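Local coordinates for protein hydrolase (Burkholderia cenocepacia, PDB 4QKU) that probably hydrolyses fumarylacetoacetate to fumarate and acetoacetate, the last step of phenylalanine and tyrosine breakdown, as a metal-dependent enzyme of the FAH family, at residues T77-A82 / R98-S103. Numbering follows the deposited sequence.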
ATOM      1  N   THR B  77      26.273 -10.181 -19.256  1.00 27.11           N
ATOM      2  CA  THR B  77      26.507 -11.041 -18.117  1.00 29.75           C
ATOM      3  C   THR B  77      26.195 -10.298 -16.832  1.00 31.23           C
ATOM      4  O   THR B  77      26.372  -9.098 -16.748  1.00 32.12           O
ATOM      5  CB  THR B  77      27.948 -11.614 -18.095  1.00 30.17           C
ATOM      6  OG1 THR B  77      28.883 -10.561 -18.320  1.00 31.21           O
ATOM      7  CG2 THR B  77      28.138 -12.680 -19.189  1.00 30.12           C
ATOM      8  N   LEU B  78      25.713 -11.047 -15.845  1.00 33.56           N
ATOM      9  CA  LEU B  78      25.315 -10.520 -14.561  1.00 35.11           C
ATOM     10  C   LEU B  78      26.067 -11.275 -13.468  1.00 38.08           C
ATOM     11  O   LEU B  78      26.716 -12.279 -13.750  1.00 36.38           O
ATOM     12  CB  LEU B  78      23.817 -10.715 -14.400  1.00 35.14           C
ATOM     13  CG  LEU B  78      23.018  -9.596 -15.054  1.00 36.12           C
ATOM     14  CD1 LEU B  78      21.607 -10.034 -15.426  1.00 37.16           C
ATOM     15  CD2 LEU B  78      22.984  -8.415 -14.110  1.00 36.14           C
ATOM     16  N   PRO B  79      25.999 -10.778 -12.210  1.00 41.09           N
ATOM     17  CA  PRO B  79      26.524 -11.559 -11.091  1.00 41.55           C
ATOM     18  C   PRO B  79      26.034 -12.990 -11.163  1.00 40.86           C
ATOM     19  O   PRO B  79      24.868 -13.230 -11.505  1.00 39.07           O
ATOM     20  CB  PRO B  79      25.909 -10.871  -9.864  1.00 42.11           C
ATOM     21  CG  PRO B  79      25.669  -9.455 -10.284  1.00 41.18           C
ATOM     22  CD  PRO B  79      25.419  -9.486 -11.770  1.00 41.11           C
ATOM     23  N   ALA B  80      26.909 -13.946 -10.878  1.00 41.82           N
ATOM     24  CA  ALA B  80      26.459 -15.331 -10.730  1.00 41.65           C
ATOM     25  C   ALA B  80      25.326 -15.358  -9.689  1.00 40.63           C
ATOM     26  O   ALA B  80      25.407 -14.672  -8.669  1.00 38.48           O
ATOM     27  CB  ALA B  80      27.610 -16.224 -10.291  1.00 41.98           C
ATOM     28  N   GLY B  81      24.279 -16.130  -9.950  1.00 40.48           N
ATOM     29  CA  GLY B  81      23.213 -16.295  -8.972  1.00 41.20           C
ATOM     30  C   GLY B  81      21.941 -16.799  -9.595  1.00 42.56           C
ATOM     31  O   GLY B  81      21.974 -17.454 -10.639  1.00 45.40           O
ATOM     32  N   ALA B  82      20.813 -16.494  -8.960  1.00 42.94           N
ATOM     33  CA  ALA B  82      19.497 -16.829  -9.522  1.00 42.41           C
ATOM     34  C   ALA B  82      19.263 -15.998 -10.789  1.00 40.12           C
ATOM     35  O   ALA B  82      19.793 -14.896 -10.922  1.00 37.83           O
ATOM     36  CB  ALA B  82      18.388 -16.597  -8.495  1.00 40.89           C
ATOM     37  N   ARG B  98      23.066  -1.237  -7.555  1.00 24.41           N
ATOM     38  CA  ARG B  98      23.558  -0.271  -8.524  1.00 25.82           C
ATOM     39  C   ARG B  98      24.736  -0.738  -9.382  1.00 25.07           C
ATOM     40  O   ARG B  98      24.847  -0.346 -10.534  1.00 23.95           O
ATOM     41  CB  ARG B  98      23.923   1.035  -7.823  1.00 27.92           C
ATOM     42  CG  ARG B  98      24.105   2.167  -8.802  1.00 30.90           C
ATOM     43  CD  ARG B  98      23.884   3.504  -8.139  1.00 33.62           C
ATOM     44  NE  ARG B  98      24.941   3.801  -7.177  1.00 37.14           N
ATOM     45  CZ  ARG B  98      25.060   4.967  -6.545  1.00 38.58           C
ATOM     46  NH1 ARG B  98      26.055   5.168  -5.690  1.00 38.09           N
ATOM     47  NH2 ARG B  98      24.170   5.939  -6.773  1.00 38.82           N
ATOM     48  N   ASP B  99      25.630  -1.531  -8.818  1.00 24.86           N
ATOM     49  CA  ASP B  99      26.763  -2.032  -9.596  1.00 25.21           C
ATOM     50  C   ASP B  99      26.265  -2.865 -10.755  1.00 23.28           C
ATOM     51  O   ASP B  99      26.774  -2.758 -11.860  1.00 22.80           O
ATOM     52  CB  ASP B  99      27.734  -2.846  -8.732  1.00 26.83           C
ATOM     53  CG  ASP B  99      28.479  -1.981  -7.721  1.00 28.57           C
ATOM     54  OD1 ASP B  99      28.430  -0.724  -7.838  1.00 28.60           O
ATOM     55  OD2 ASP B  99      29.106  -2.560  -6.802  1.00 30.01           O
ATOM     56  N   ALA B 100      25.233  -3.660 -10.506  1.00 21.65           N
ATOM     57  CA  ALA B 100      24.617  -4.464 -11.559  1.00 20.48           C
ATOM     58  C   ALA B 100      23.901  -3.600 -12.622  1.00 19.35           C
ATOM     59  O   ALA B 100      24.049  -3.851 -13.825  1.00 19.49           O
ATOM     60  CB  ALA B 100      23.656  -5.477 -10.938  1.00 20.10           C
ATOM     61  N   TRP B 101      23.159  -2.584 -12.180  1.00 18.23           N
ATOM     62  CA  TRP B 101      22.438  -1.707 -13.094  1.00 17.92           C
ATOM     63  C   TRP B 101      23.424  -1.088 -14.057  1.00 18.53           C
ATOM     64  O   TRP B 101      23.183  -1.031 -15.264  1.00 19.01           O
ATOM     65  CB  TRP B 101      21.693  -0.557 -12.383  1.00 17.42           C
ATOM     66  CG  TRP B 101      20.873  -0.931 -11.190  1.00 17.43           C
ATOM     67  CD1 TRP B 101      20.352  -2.171 -10.885  1.00 17.24           C
ATOM     68  CD2 TRP B 101      20.439  -0.052 -10.148  1.00 16.77           C
ATOM     69  NE1 TRP B 101      19.653  -2.101  -9.714  1.00 16.76           N
ATOM     70  CE2 TRP B 101      19.698  -0.817  -9.239  1.00 16.38           C
ATOM     71  CE3 TRP B 101      20.590   1.306  -9.908  1.00 16.39           C
ATOM     72  CZ2 TRP B 101      19.131  -0.273  -8.105  1.00 16.08           C
ATOM     73  CZ3 TRP B 101      20.013   1.843  -8.760  1.00 16.17           C
ATOM     74  CH2 TRP B 101      19.297   1.053  -7.884  1.00 15.75           C
ATOM     75  N   ARG B 102      24.525  -0.595 -13.505  1.00 19.06           N
ATOM     76  CA  ARG B 102      25.543   0.047 -14.287  1.00 19.54           C
ATOM     77  C   ARG B 102      26.260  -0.951 -15.161  1.00 19.93           C
ATOM     78  O   ARG B 102      26.402  -0.707 -16.359  1.00 20.54           O
ATOM     79  CB  ARG B 102      26.508   0.785 -13.387  1.00 20.20           C
ATOM     80  CG  ARG B 102      25.889   2.081 -12.937  1.00 19.92           C
ATOM     81  CD  ARG B 102      26.643   2.718 -11.777  1.00 20.27           C
ATOM     82  NE  ARG B 102      25.934   3.931 -11.371  1.00 19.72           N
ATOM     83  CZ  ARG B 102      26.402   4.836 -10.523  1.00 19.62           C
ATOM     84  NH1 ARG B 102      27.591   4.669  -9.983  1.00 20.03           N
ATOM     85  NH2 ARG B 102      25.675   5.926 -10.252  1.00 19.08           N
ATOM     86  N   SER B 103      26.657  -2.089 -14.600  1.00 19.65           N
ATOM     87  CA  SER B 103      27.316  -3.096 -15.406  1.00 20.07           C
ATOM     88  C   SER B 103      26.472  -3.429 -16.649  1.00 20.39           C
ATOM     89  O   SER B 103      26.983  -3.437 -17.764  1.00 20.56           O
ATOM     90  CB  SER B 103      27.589  -4.360 -14.623  1.00 19.83           C
ATOM     91  OG  SER B 103      28.008  -5.375 -15.504  1.00 20.26           O
TER
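A100 and L78 show how an extended loop can lean on a helix through very few atoms. The methyl of A100 points from the first turn of helix 98-111 toward the loop, and two apolar groups meet it. CD2 of L78 stops 4.4 Å from CB of A100, while CD of the P79 ring comes to 4.5 Å from the same methyl, so one small side chain serves two neighbours. The CA-CB bond of L78 runs alongside the helix rather than at it; with chi1 at -84° and CD1 roughly anti to CA (chi2 156°), CD2 is the branch turned to the helix, and it comes closer than that bond alone would suggest. L78 also touches V84, L85 and L96. P79 makes its approach through CD, the ring carbon bonded to its own backbone N.

One turn along, S103 also points toward the loop. With chi1 at 170° its OG lies 4.3 Å from O of T77, too far for a hydrogen bond, and the hydroxyl is satisfied by another partner. A polar tie nearby comes instead from Q107 of the same helix, whose OE1 accepts from N of T77 while NE2 donates to O of S103. On W101 the CA-CB bond points away from the loop; its NE1 is bonded to O of I94 and its ring lies edge-to-face with F249.

In the N-terminal part of the chain, away from the annotated metal and substrate residues, the loop therefore meets the helix through sparse, loose apolar touches, with Q107 supplying directional bonding beside them.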